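Local coordinates for protein EF-P arginine 32 rhamnosyl-transferase (Pseudomonas putida KT2440, PDB 5NV8) that belongs to the EarP family of rhamnosyltransferases, which have the two-domain GT-B fold, and binds 2'-deoxy-thymidine-beta-L-rhamnose in this model, at residues R36-L41 and L47-W52; E313-F318 and A340-F345; R172-Q177 and H364-G369; N213-L218 and A236-W241. All blocks are in the same frame, centred on the assembly; numbering follows the deposited sequence.

Contact 1: R36-L41 and L47-W52; sequences RLARQL and LAVRLW
With chi1 at -43°, V49 sets CG1 anti to its own carbonyl carbon, against L41 CB, and CG2 between the backbone N and the carbonyl carbon, against A38. The contact belongs to the beta-alpha-beta crossover formed by strand 17-20, helix 30-43 and strand 48-51, part of the Rossmann-like N-terminal domain of a GT-B fold. The helix packs on the sheet through small and branched apolar groups. V49 CG2 sits 4.1 Å from A38 CB and 3.5 Å from A38 O, close to the helix backbone. V49 CG1 is 4.0 Å from L41 CB. The same CB also meets L47, whose CD1 lies 3.9 Å from L41 CB. W18 of strand 17-20 touches both L47 and V49, and A379 of helix 378-387 touches L41. A48 and R50 point away from the helix, as expected for alternate residues of a strand, and R50 makes a salt bridge with D19. The turn after the helix is closed by a backbone hydrogen bond from L47 N to L41 O, 3.1 Å long with an N-H...O angle of 154°. L47 CB also lies against this carbonyl, 3.3 Å from L41 O.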
loop_
_atom_site.group_PDB
_atom_site.type_symbol
_atom_site.label_atom_id
_atom_site.label_comp_id
_atom_site.label_asym_id
_atom_site.label_seq_id
_atom_site.Cartn_x
_atom_site.Cartn_y
_atom_site.Cartn_z
ATOM N N ARG A 36 12.362 3.656 0.055
ATOM C CA ARG A 36 11.665 4.392 1.108
ATOM C C ARG A 36 12.531 4.513 2.357
ATOM O O ARG A 36 12.638 5.594 2.950
ATOM C CB ARG A 36 10.337 3.709 1.442
ATOM C CG ARG A 36 9.581 4.374 2.576
ATOM C CD ARG A 36 8.218 3.730 2.813
ATOM N NE ARG A 36 7.427 3.607 1.589
ATOM C CZ ARG A 36 6.886 4.631 0.936
ATOM N NH1 ARG A 36 7.051 5.871 1.378
ATOM N NH2 ARG A 36 6.181 4.414 -0.165
ATOM N N LEU A 37 13.158 3.409 2.772
ATOM C CA LEU A 37 13.989 3.434 3.972
ATOM C C LEU A 37 15.217 4.318 3.785
ATOM O O LEU A 37 15.611 5.040 4.709
ATOM C CB LEU A 37 14.402 2.011 4.346
ATOM C CG LEU A 37 15.459 1.851 5.439
ATOM C CD1 LEU A 37 14.962 2.422 6.755
ATOM C CD2 LEU A 37 15.836 0.390 5.596
ATOM N N ALA A 38 15.823 4.287 2.593
ATOM C CA ALA A 38 17.071 5.017 2.372
ATOM C C ALA A 38 16.875 6.525 2.491
ATOM O O ALA A 38 17.732 7.221 3.051
ATOM C CB ALA A 38 17.655 4.658 1.007
ATOM N N ARG A 39 15.767 7.055 1.965
ATOM C CA ARG A 39 15.505 8.485 2.112
ATOM C C ARG A 39 15.262 8.851 3.570
ATOM O O ARG A 39 15.674 9.923 4.025
ATOM C CB ARG A 39 14.301 8.909 1.272
ATOM C CG ARG A 39 14.293 8.407 -0.147
ATOM C CD ARG A 39 13.203 9.101 -0.951
ATOM N NE ARG A 39 11.900 9.079 -0.290
ATOM C CZ ARG A 39 10.997 8.116 -0.452
ATOM N NH1 ARG A 39 11.253 7.091 -1.254
ATOM N NH2 ARG A 39 9.835 8.177 0.184
ATOM N N GLN A 40 14.588 7.971 4.312
ATOM C CA GLN A 40 14.218 8.284 5.687
ATOM C C GLN A 40 15.442 8.352 6.595
ATOM O O GLN A 40 15.523 9.225 7.465
ATOM C CB GLN A 40 13.216 7.250 6.201
ATOM C CG GLN A 40 12.537 7.643 7.500
ATOM C CD GLN A 40 11.421 6.695 7.889
ATOM O OE1 GLN A 40 11.368 5.552 7.432
ATOM N NE2 GLN A 40 10.523 7.164 8.744
ATOM N N LEU A 41 16.405 7.442 6.412
ATOM C CA LEU A 41 17.600 7.461 7.251
ATOM C C LEU A 41 18.495 8.657 6.964
ATOM O O LEU A 41 19.299 9.033 7.823
ATOM C CB LEU A 41 18.406 6.174 7.082
ATOM C CG LEU A 41 17.650 4.856 7.209
ATOM C CD1 LEU A 41 18.383 3.767 6.444
ATOM C CD2 LEU A 41 17.463 4.480 8.672
ATOM N N LEU A 47 22.010 10.433 8.163
ATOM C CA LEU A 47 23.005 9.413 7.873
ATOM C C LEU A 47 23.437 9.484 6.415
ATOM O O LEU A 47 22.679 9.913 5.541
ATOM C CB LEU A 47 22.463 8.015 8.181
ATOM C CG LEU A 47 22.220 7.680 9.653
ATOM C CD1 LEU A 47 21.272 6.494 9.773
ATOM C CD2 LEU A 47 23.536 7.395 10.359
ATOM N N ALA A 48 24.670 9.057 6.161
ATOM C CA ALA A 48 25.197 8.957 4.802
ATOM C C ALA A 48 24.937 7.538 4.319
ATOM O O ALA A 48 25.661 6.607 4.673
ATOM C CB ALA A 48 26.681 9.302 4.765
ATOM N N VAL A 49 23.895 7.365 3.519
ATOM C CA VAL A 49 23.502 6.041 3.062
ATOM C C VAL A 49 23.674 5.967 1.553
ATOM O O VAL A 49 23.503 6.955 0.830
ATOM C CB VAL A 49 22.056 5.691 3.481
ATOM C CG1 VAL A 49 21.806 6.113 4.926
ATOM C CG2 VAL A 49 21.037 6.316 2.545
ATOM N N ARG A 50 24.047 4.781 1.083
ATOM C CA ARG A 50 24.190 4.511 -0.339
ATOM C C ARG A 50 23.415 3.243 -0.656
ATOM O O ARG A 50 23.733 2.168 -0.137
ATOM C CB ARG A 50 25.663 4.378 -0.743
ATOM C CG ARG A 50 26.527 3.614 0.252
ATOM C CD ARG A 50 27.987 4.070 0.219
ATOM N NE ARG A 50 28.881 3.061 0.789
ATOM C CZ ARG A 50 30.018 3.333 1.422
ATOM N NH1 ARG A 50 30.418 4.588 1.579
ATOM N NH2 ARG A 50 30.759 2.344 1.905
ATOM N N LEU A 51 22.386 3.380 -1.482
ATOM C CA LEU A 51 21.568 2.254 -1.902
ATOM C C LEU A 51 22.213 1.595 -3.115
ATOM O O LEU A 51 22.304 2.207 -4.186
ATOM C CB LEU A 51 20.150 2.723 -2.222
ATOM C CG LEU A 51 19.158 1.656 -2.679
ATOM C CD1 LEU A 51 19.005 0.590 -1.610
ATOM C CD2 LEU A 51 17.826 2.292 -3.019
ATOM N N TRP A 52 22.662 0.353 -2.945
ATOM C CA TRP A 52 23.311 -0.376 -4.033
ATOM C C TRP A 52 22.280 -1.268 -4.722
ATOM O O TRP A 52 22.246 -2.489 -4.556
ATOM C CB TRP A 52 24.501 -1.175 -3.514
#

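Contact 2: E313-F318 and A340-F345; sequences EKLEAF and AWNMDF
The first kind of interaction is van der Waals packing of the L315 branch against the N342 amide. L315 CD2 and CG are each 4.0 Å from N342 ND2. L315 has CG anti to its backbone N (chi1 -177°), which carries the branch across toward the other helix. The polar bonds of N342 go elsewhere. Its ND2 donates to W338 O and W301 O, and its OD1 accepts from I303 N, so both ends of the amide are held and its rotation is fixed. The second pair is a contact of a carboxylate oxygen with a sulfur, nearer the solvent. E316 and M343 meet nearly perpendicular, with E316 OE2 4.0 Å from M343 SD. E316 OE1 makes a salt bridge with R339 NH2. No hydrogen bond links the two segments directly. The contact joins the start of helix 315-322 to the last turn of helix 328-343 beside strand 299-302, an outer strand of the Rossmann-like C-terminal domain of the GT-B fold.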
loop_
_atom_site.group_PDB
_atom_site.type_symbol
_atom_site.label_atom_id
_atom_site.label_comp_id
_atom_site.label_asym_id
_atom_site.label_seq_id
_atom_site.Cartn_x
_atom_site.Cartn_y
_atom_site.Cartn_z
ATOM N N GLU A 313 -1.895 -18.096 3.815
ATOM C CA GLU A 313 -1.001 -18.488 4.900
ATOM C C GLU A 313 -0.819 -17.347 5.893
ATOM O O GLU A 313 -1.195 -17.470 7.056
ATOM C CB GLU A 313 0.356 -18.928 4.345
ATOM N N LYS A 314 -0.243 -16.237 5.433
ATOM C CA LYS A 314 -0.009 -15.072 6.277
ATOM C C LYS A 314 -1.156 -14.073 6.233
ATOM O O LYS A 314 -1.079 -13.028 6.886
ATOM C CB LYS A 314 1.299 -14.378 5.873
ATOM C CG LYS A 314 2.384 -15.337 5.419
ATOM C CD LYS A 314 3.765 -14.721 5.570
ATOM N N LEU A 315 -2.221 -14.383 5.495
ATOM C CA LEU A 315 -3.354 -13.473 5.400
ATOM C C LEU A 315 -4.155 -13.469 6.698
ATOM O O LEU A 315 -4.388 -12.411 7.292
ATOM C CB LEU A 315 -4.212 -13.861 4.188
ATOM C CG LEU A 315 -5.456 -13.073 3.756
ATOM C CD1 LEU A 315 -6.701 -13.469 4.530
ATOM C CD2 LEU A 315 -5.184 -11.586 3.910
ATOM N N GLU A 316 -4.547 -14.653 7.182
ATOM C CA GLU A 316 -5.357 -14.717 8.395
ATOM C C GLU A 316 -4.576 -14.275 9.629
ATOM O O GLU A 316 -5.174 -13.781 10.594
ATOM C CB GLU A 316 -5.925 -16.128 8.580
ATOM C CG GLU A 316 -6.462 -16.769 7.294
ATOM C CD GLU A 316 -7.954 -16.523 7.073
ATOM O OE1 GLU A 316 -8.631 -16.017 7.996
ATOM O OE2 GLU A 316 -8.455 -16.839 5.972
ATOM N N ALA A 317 -3.247 -14.429 9.621
ATOM C CA ALA A 317 -2.457 -13.898 10.725
ATOM C C ALA A 317 -2.521 -12.379 10.761
ATOM O O ALA A 317 -2.420 -11.782 11.836
ATOM C CB ALA A 317 -1.004 -14.374 10.641
ATOM N N PHE A 318 -2.710 -11.735 9.606
ATOM C CA PHE A 318 -2.899 -10.289 9.617
ATOM C C PHE A 318 -4.270 -9.915 10.169
ATOM O O PHE A 318 -4.401 -8.940 10.917
ATOM C CB PHE A 318 -2.717 -9.708 8.218
ATOM C CG PHE A 318 -3.046 -8.250 8.143
ATOM C CD1 PHE A 318 -2.318 -7.334 8.884
ATOM C CD2 PHE A 318 -4.099 -7.797 7.372
ATOM C CE1 PHE A 318 -2.620 -5.990 8.841
ATOM C CE2 PHE A 318 -4.407 -6.451 7.326
ATOM C CZ PHE A 318 -3.669 -5.546 8.061
ATOM N N ALA A 340 -12.087 -13.542 0.177
ATOM C CA ALA A 340 -12.585 -13.734 -1.182
ATOM C C ALA A 340 -11.592 -13.225 -2.220
ATOM O O ALA A 340 -11.381 -13.868 -3.255
ATOM C CB ALA A 340 -13.934 -13.038 -1.340
ATOM N N TRP A 341 -10.974 -12.071 -1.961
ATOM C CA TRP A 341 -9.987 -11.496 -2.867
ATOM C C TRP A 341 -8.713 -12.324 -2.952
ATOM O O TRP A 341 -7.910 -12.104 -3.866
ATOM C CB TRP A 341 -9.661 -10.066 -2.418
ATOM C CG TRP A 341 -8.955 -9.209 -3.435
ATOM C CD1 TRP A 341 -7.775 -8.542 -3.261
ATOM C CD2 TRP A 341 -9.389 -8.911 -4.770
ATOM N NE1 TRP A 341 -7.446 -7.853 -4.403
ATOM C CE2 TRP A 341 -8.418 -8.063 -5.345
ATOM C CE3 TRP A 341 -10.499 -9.280 -5.536
ATOM C CZ2 TRP A 341 -8.524 -7.581 -6.650
ATOM C CZ3 TRP A 341 -10.604 -8.801 -6.831
ATOM C CH2 TRP A 341 -9.622 -7.961 -7.375
ATOM N N ASN A 342 -8.510 -13.273 -2.035
ATOM C CA ASN A 342 -7.301 -14.081 -2.007
ATOM C C ASN A 342 -7.553 -15.579 -2.129
ATOM O O ASN A 342 -6.596 -16.324 -2.368
ATOM C CB ASN A 342 -6.510 -13.818 -0.714
ATOM C CG ASN A 342 -5.932 -12.413 -0.655
ATOM O OD1 ASN A 342 -4.959 -12.095 -1.340
ATOM N ND2 ASN A 342 -6.531 -11.565 0.174
ATOM N N MET A 343 -8.798 -16.043 -1.971
ATOM C CA MET A 343 -9.102 -17.471 -2.020
ATOM C C MET A 343 -10.234 -17.792 -2.991
ATOM O O MET A 343 -10.812 -18.884 -2.917
ATOM C CB MET A 343 -9.433 -18.002 -0.620
ATOM C CG MET A 343 -8.528 -17.454 0.479
ATOM S SD MET A 343 -9.088 -17.817 2.155
ATOM C CE MET A 343 -9.602 -19.523 1.988
ATOM N N ASP A 344 -10.569 -16.861 -3.890
ATOM C CA ASP A 344 -11.489 -17.106 -5.005
ATOM C C ASP A 344 -12.923 -17.351 -4.532
ATOM O O ASP A 344 -13.605 -18.249 -5.028
ATOM C CB ASP A 344 -11.000 -18.268 -5.879
ATOM C CG ASP A 344 -11.543 -18.207 -7.291
ATOM O OD1 ASP A 344 -12.243 -17.230 -7.619
ATOM O OD2 ASP A 344 -11.270 -19.137 -8.079
ATOM N N PHE A 345 -13.390 -16.549 -3.579
ATOM C CA PHE A 345 -14.791 -16.536 -3.184
ATOM C C PHE A 345 -15.465 -15.293 -3.758
ATOM O O PHE A 345 -14.804 -14.289 -4.037
ATOM C CB PHE A 345 -14.935 -16.574 -1.661
ATOM C CG PHE A 345 -14.165 -17.688 -1.009
ATOM C CD1 PHE A 345 -14.077 -18.932 -1.613
ATOM C CD2 PHE A 345 -13.528 -17.493 0.206
ATOM C CE1 PHE A 345 -13.367 -19.959 -1.020
ATOM C CE2 PHE A 345 -12.817 -18.517 0.803
ATOM C CZ PHE A 345 -12.737 -19.751 0.190
#

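Contact 3: R172-Q177 and H364-G369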
loop_
_atom_site.group_PDB
_atom_site.type_symbol
_atom_site.label_atom_id
_atom_site.label_comp_id
_atom_site.label_asym_id
_atom_site.label_seq_id
_atom_site.Cartn_x
_atom_site.Cartn_y
_atom_site.Cartn_z
ATOM N N ARG A 172 0.992 15.198 7.101
ATOM C CA ARG A 172 0.798 15.530 5.692
ATOM C C ARG A 172 -0.480 14.909 5.143
ATOM O O ARG A 172 -1.083 15.456 4.213
ATOM C CB ARG A 172 2.002 15.072 4.867
ATOM C CG ARG A 172 3.252 15.921 5.055
ATOM C CD ARG A 172 4.368 15.490 4.113
ATOM N NE ARG A 172 5.151 14.385 4.659
ATOM C CZ ARG A 172 5.063 13.127 4.235
ATOM N NH1 ARG A 172 4.225 12.814 3.255
ATOM N NH2 ARG A 172 5.813 12.182 4.790
ATOM N N ARG A 173 -0.903 13.772 5.701
ATOM C CA ARG A 173 -2.153 13.151 5.276
ATOM C C ARG A 173 -3.350 14.007 5.671
ATOM O O ARG A 173 -4.243 14.260 4.854
ATOM C CB ARG A 173 -2.268 11.750 5.878
ATOM C CG ARG A 173 -3.490 10.965 5.421
ATOM C CD ARG A 173 -3.816 9.841 6.394
ATOM N NE ARG A 173 -3.899 10.318 7.770
ATOM C CZ ARG A 173 -4.329 9.589 8.797
ATOM N NH1 ARG A 173 -4.716 8.333 8.612
ATOM N NH2 ARG A 173 -4.370 10.114 10.014
ATOM N N ASP A 174 -3.375 14.473 6.921
ATOM C CA ASP A 174 -4.519 15.228 7.423
ATOM C C ASP A 174 -4.685 16.552 6.686
ATOM O O ASP A 174 -5.808 16.939 6.343
ATOM C CB ASP A 174 -4.358 15.461 8.924
ATOM C CG ASP A 174 -4.427 14.174 9.717
ATOM O OD1 ASP A 174 -4.254 14.220 10.953
ATOM O OD2 ASP A 174 -4.662 13.113 9.098
ATOM N N GLY A 175 -3.582 17.261 6.436
ATOM C CA GLY A 175 -3.671 18.518 5.711
ATOM C C GLY A 175 -4.150 18.346 4.282
ATOM O O GLY A 175 -4.822 19.226 3.738
ATOM N N PHE A 176 -3.815 17.216 3.657
ATOM C CA PHE A 176 -4.275 16.955 2.297
ATOM C C PHE A 176 -5.769 16.653 2.272
ATOM O O PHE A 176 -6.513 17.212 1.458
ATOM C CB PHE A 176 -3.476 15.798 1.694
ATOM C CG PHE A 176 -3.888 15.437 0.294
ATOM C CD1 PHE A 176 -3.300 16.054 -0.796
ATOM C CD2 PHE A 176 -4.861 14.477 0.070
ATOM C CE1 PHE A 176 -3.675 15.721 -2.083
ATOM C CE2 PHE A 176 -5.242 14.144 -1.213
ATOM C CZ PHE A 176 -4.646 14.765 -2.292
ATOM N N GLN A 177 -6.228 15.769 3.163
ATOM C CA GLN A 177 -7.626 15.355 3.176
ATOM C C GLN A 177 -8.561 16.428 3.720
ATOM O O GLN A 177 -9.778 16.309 3.536
ATOM C CB GLN A 177 -7.785 14.074 3.999
ATOM C CG GLN A 177 -7.012 12.889 3.448
ATOM C CD GLN A 177 -7.197 11.629 4.278
ATOM O OE1 GLN A 177 -7.304 11.686 5.505
ATOM N NE2 GLN A 177 -7.238 10.484 3.609
ATOM N N HIS A 364 -13.071 1.925 11.655
ATOM C CA HIS A 364 -12.097 0.886 11.976
ATOM C C HIS A 364 -10.769 1.128 11.269
ATOM O O HIS A 364 -9.698 0.890 11.842
ATOM C CB HIS A 364 -12.658 -0.484 11.602
ATOM C CG HIS A 364 -11.814 -1.629 12.063
ATOM N ND1 HIS A 364 -11.811 -2.070 13.368
ATOM C CD2 HIS A 364 -10.946 -2.423 11.394
ATOM C CE1 HIS A 364 -10.979 -3.089 13.484
ATOM N NE2 HIS A 364 -10.439 -3.322 12.301
ATOM N N ALA A 365 -10.815 1.601 10.021
ATOM C CA ALA A 365 -9.582 1.862 9.286
ATOM C C ALA A 365 -8.811 3.030 9.891
ATOM O O ALA A 365 -7.576 3.004 9.941
ATOM C CB ALA A 365 -9.897 2.124 7.814
ATOM N N ARG A 366 -9.521 4.065 10.354
ATOM C CA ARG A 366 -8.854 5.182 11.017
ATOM C C ARG A 366 -8.218 4.742 12.329
ATOM O O ARG A 366 -7.081 5.122 12.634
ATOM C CB ARG A 366 -9.847 6.318 11.273
ATOM C CG ARG A 366 -10.522 6.863 10.029
ATOM C CD ARG A 366 -9.559 7.712 9.218
ATOM N NE ARG A 366 -8.979 8.788 10.013
ATOM C CZ ARG A 366 -8.343 9.835 9.499
ATOM N NH1 ARG A 366 -8.204 9.947 8.186
ATOM N NH2 ARG A 366 -7.845 10.770 10.299
ATOM N N LEU A 367 -8.939 3.941 13.117
ATOM C CA LEU A 367 -8.435 3.534 14.423
ATOM C C LEU A 367 -7.218 2.625 14.305
ATOM O O LEU A 367 -6.345 2.649 15.179
ATOM C CB LEU A 367 -9.546 2.844 15.214
ATOM C CG LEU A 367 -10.669 3.762 15.702
ATOM C CD1 LEU A 367 -11.981 3.001 15.846
ATOM C CD2 LEU A 367 -10.281 4.423 17.013
ATOM N N TRP A 368 -7.137 1.819 13.244
ATOM C CA TRP A 368 -5.974 0.954 13.073
ATOM C C TRP A 368 -4.723 1.764 12.757
ATOM O O TRP A 368 -3.643 1.480 13.290
ATOM C CB TRP A 368 -6.231 -0.075 11.972
ATOM C CG TRP A 368 -5.048 -0.964 11.731
ATOM C CD1 TRP A 368 -4.087 -0.812 10.773
ATOM C CD2 TRP A 368 -4.692 -2.136 12.474
ATOM N NE1 TRP A 368 -3.157 -1.821 10.872
ATOM C CE2 TRP A 368 -3.505 -2.646 11.908
ATOM C CE3 TRP A 368 -5.263 -2.806 13.562
ATOM C CZ2 TRP A 368 -2.883 -3.796 12.391
ATOM C CZ3 TRP A 368 -4.641 -3.947 14.040
ATOM C CH2 TRP A 368 -3.465 -4.431 13.453
ATOM N N GLY A 369 -4.844 2.768 11.887
ATOM C CA GLY A 369 -3.694 3.597 11.569
ATOM C C GLY A 369 -3.175 4.361 12.772
ATOM O O GLY A 369 -1.963 4.457 12.984
HETATM O O HOH W 1 -5.185 7.161 11.016
#
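The helical segments bearing R173 and R366 run roughly antiparallel, at 150°, with their axes 14.6 Å apart, so long side chains bridge the gap. The two arginines come from opposite directions and stack flat, with guanidinium centres 4.1 Å apart and planes at 13°. R366 reaches the stack through bends at chi2 and chi3. This is an arginine-arginine stack, and the nearby D174 carboxylate and Q177 carbonyl would probably stabilise it. It ties helix 169-177 to helix 358-373, one of the last helices of the GT-B fold, across a gap too wide for direct backbone packing. D174 makes a salt bridge with R173, whose NH2 is 3.1 Å from D174 OD2. The same OD2 is 4.1 Å from R366 NH2, beyond salt-bridge range. At the edge of the R366 guanidinium, NH1 gives a weak hydrogen bond of 3.3 Å to Q177 OE1. The other end of that amide, NE2, donates to W276 O. A water accepts from R173 NH1 at 2.7 Å and donates to R366 O at 3.2 Å.

Contact 4: N213-L218 and A236-W241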
loop_
_atom_site.group_PDB
_atom_site.type_symbol
_atom_site.label_atom_id
_atom_site.label_comp_id
_atom_site.label_asym_id
_atom_site.label_seq_id
_atom_site.Cartn_x
_atom_site.Cartn_y
_atom_site.Cartn_z
ATOM N N ASN A 213 -15.953 -10.703 -11.199
ATOM C CA ASN A 213 -17.122 -10.694 -10.325
ATOM C C ASN A 213 -17.241 -9.372 -9.573
ATOM O O ASN A 213 -18.354 -8.889 -9.332
ATOM C CB ASN A 213 -17.060 -11.867 -9.346
ATOM C CG ASN A 213 -17.262 -13.211 -10.029
ATOM O OD1 ASN A 213 -17.844 -13.292 -11.112
ATOM N ND2 ASN A 213 -16.781 -14.274 -9.394
ATOM N N TRP A 214 -16.110 -8.772 -9.198
ATOM C CA TRP A 214 -16.148 -7.495 -8.490
ATOM C C TRP A 214 -16.613 -6.371 -9.409
ATOM O O TRP A 214 -17.473 -5.567 -9.035
ATOM C CB TRP A 214 -14.773 -7.173 -7.906
ATOM C CG TRP A 214 -14.809 -6.105 -6.859
ATOM C CD1 TRP A 214 -15.892 -5.704 -6.136
ATOM C CD2 TRP A 214 -13.711 -5.299 -6.417
ATOM N NE1 TRP A 214 -15.539 -4.700 -5.270
ATOM C CE2 TRP A 214 -14.203 -4.432 -5.422
ATOM C CE3 TRP A 214 -12.359 -5.227 -6.763
ATOM C CZ2 TRP A 214 -13.393 -3.506 -4.770
ATOM C CZ3 TRP A 214 -11.555 -4.306 -6.115
ATOM C CH2 TRP A 214 -12.076 -3.457 -5.130
ATOM N N LEU A 215 -16.045 -6.297 -10.616
ATOM C CA LEU A 215 -16.449 -5.258 -11.556
ATOM C C LEU A 215 -17.899 -5.426 -11.992
ATOM O O LEU A 215 -18.565 -4.434 -12.310
ATOM C CB LEU A 215 -15.524 -5.258 -12.773
ATOM C CG LEU A 215 -14.019 -5.189 -12.508
ATOM C CD1 LEU A 215 -13.258 -5.155 -13.828
ATOM C CD2 LEU A 215 -13.661 -3.991 -11.644
ATOM N N ASP A 216 -18.405 -6.662 -12.019
ATOM C CA ASP A 216 -19.828 -6.863 -12.272
ATOM C C ASP A 216 -20.667 -6.314 -11.123
ATOM O O ASP A 216 -21.760 -5.780 -11.345
ATOM C CB ASP A 216 -20.124 -8.347 -12.488
ATOM C CG ASP A 216 -19.604 -8.859 -13.819
ATOM O OD1 ASP A 216 -19.393 -8.038 -14.735
ATOM O OD2 ASP A 216 -19.415 -10.088 -13.950
ATOM N N ALA A 217 -20.169 -6.436 -9.891
ATOM C CA ALA A 217 -20.890 -5.892 -8.744
ATOM C C ALA A 217 -20.916 -4.369 -8.780
ATOM O O ALA A 217 -21.961 -3.755 -8.537
ATOM C CB ALA A 217 -20.258 -6.393 -7.445
ATOM N N LEU A 218 -19.774 -3.743 -9.083
ATOM C CA LEU A 218 -19.721 -2.285 -9.151
ATOM C C LEU A 218 -20.578 -1.751 -10.292
ATOM O O LEU A 218 -21.295 -0.755 -10.126
ATOM C CB LEU A 218 -18.272 -1.822 -9.312
ATOM C CG LEU A 218 -17.276 -2.248 -8.227
ATOM C CD1 LEU A 218 -15.891 -1.662 -8.487
ATOM C CD2 LEU A 218 -17.777 -1.841 -6.849
ATOM N N ALA A 236 -4.606 -6.277 -17.682
ATOM C CA ALA A 236 -4.854 -7.384 -18.601
ATOM C C ALA A 236 -6.258 -7.946 -18.410
ATOM O O ALA A 236 -7.061 -7.983 -19.350
ATOM C CB ALA A 236 -3.800 -8.476 -18.403
ATOM N N GLY A 237 -6.570 -8.389 -17.190
ATOM C CA GLY A 237 -7.904 -8.894 -16.911
ATOM C C GLY A 237 -8.966 -7.816 -16.960
ATOM O O GLY A 237 -10.129 -8.099 -17.265
ATOM N N LEU A 238 -8.589 -6.573 -16.651
ATOM C CA LEU A 238 -9.505 -5.452 -16.826
ATOM C C LEU A 238 -9.959 -5.344 -18.275
ATOM O O LEU A 238 -11.141 -5.101 -18.550
ATOM C CB LEU A 238 -8.828 -4.158 -16.376
ATOM C CG LEU A 238 -9.696 -2.959 -15.994
ATOM C CD1 LEU A 238 -10.337 -3.166 -14.633
ATOM C CD2 LEU A 238 -8.852 -1.694 -16.001
ATOM N N SER A 239 -9.034 -5.535 -19.218
ATOM C CA SER A 239 -9.399 -5.494 -20.628
ATOM C C SER A 239 -10.263 -6.688 -21.010
ATOM O O SER A 239 -11.236 -6.542 -21.760
ATOM C CB SER A 239 -8.141 -5.436 -21.494
ATOM O OG SER A 239 -7.229 -4.467 -21.005
ATOM N N GLN A 240 -9.931 -7.878 -20.499
ATOM C CA GLN A 240 -10.730 -9.065 -20.787
ATOM C C GLN A 240 -12.151 -8.946 -20.252
ATOM O O GLN A 240 -13.044 -9.653 -20.731
ATOM C CB GLN A 240 -10.060 -10.309 -20.199
ATOM C CG GLN A 240 -8.605 -10.492 -20.597
ATOM C CD GLN A 240 -7.854 -11.417 -19.652
ATOM O OE1 GLN A 240 -8.439 -12.319 -19.052
ATOM N NE2 GLN A 240 -6.552 -11.192 -19.514
ATOM N N TRP A 241 -12.381 -8.073 -19.269
ATOM C CA TRP A 241 -13.728 -7.883 -18.745
ATOM C C TRP A 241 -14.527 -6.905 -19.600
ATOM O O TRP A 241 -15.699 -7.156 -19.899
ATOM C CB TRP A 241 -13.667 -7.398 -17.296
ATOM C CG TRP A 241 -15.021 -7.215 -16.680
ATOM C CD1 TRP A 241 -15.815 -8.186 -16.142
ATOM C CD2 TRP A 241 -15.747 -5.987 -16.554
ATOM N NE1 TRP A 241 -16.988 -7.638 -15.684
ATOM C CE2 TRP A 241 -16.972 -6.289 -15.925
ATOM C CE3 TRP A 241 -15.480 -4.661 -16.908
ATOM C CZ2 TRP A 241 -17.927 -5.314 -15.641
ATOM C CZ3 TRP A 241 -16.430 -3.694 -16.628
ATOM C CH2 TRP A 241 -17.639 -4.026 -16.001
#
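The helical segments carrying L215 and W241 cross at -55°, with their axes 11.0 Å apart. The CA atoms that come nearest are those of L215 and W241, and these two side chains carry most of the packing. W241 has CG anti to its backbone N (chi1 -178°), which sends the indole across to the other helix. There L215 CB lies over the six-membered ring in a CH-pi contact, 3.7 Å from its centroid. L215 CD1 extends over the same indole, 3.8 Å from W241 CD2, and also meets L238 CD1 at 3.6 Å. The ring edge is used by D216, one residue further along. W241 NE1 donates to D216 OD1 in a short hydrogen bond of 2.6 Å, bent to 144° at the hydrogen. The oxygen lies close to the indole plane, but the donor comes from well above the carboxylate plane. The indole is thus held over one face by the leucine and at its N-H by the aspartate, which fixes its tilt between the helices. Beneath, L215 touches L227, and L238 touches V229 and V260. Helices 211-220 and 235-242 therefore pack, at an angle to each other, on the strands 225-230 and 258-263 of the Rossmann-like C-terminal domain. W214 turns to helix 347-355, and L218 touches that helix and both strands.

From the N terminus, contact 1 closes first. It spans the short turn from helix 30-43 to strand 48-51 in the N-terminal domain. Contact 3 opens at 172-177 and closes only at 364-369, after 186 intervening residues. Contacts 4 and 2 are both nested inside that long loop and follow one another in series. Contact 4 joins two helices on the mixed sheet, and contact 2 joins two helices beside one of its edge strands, 299-302. Contacts 2 and 4 touch through W341 and W214, and contacts 2 and 3 through F318 and W368. Contact 1 touches none of the others, but helix 378-387, which follows 364-369, packs against it.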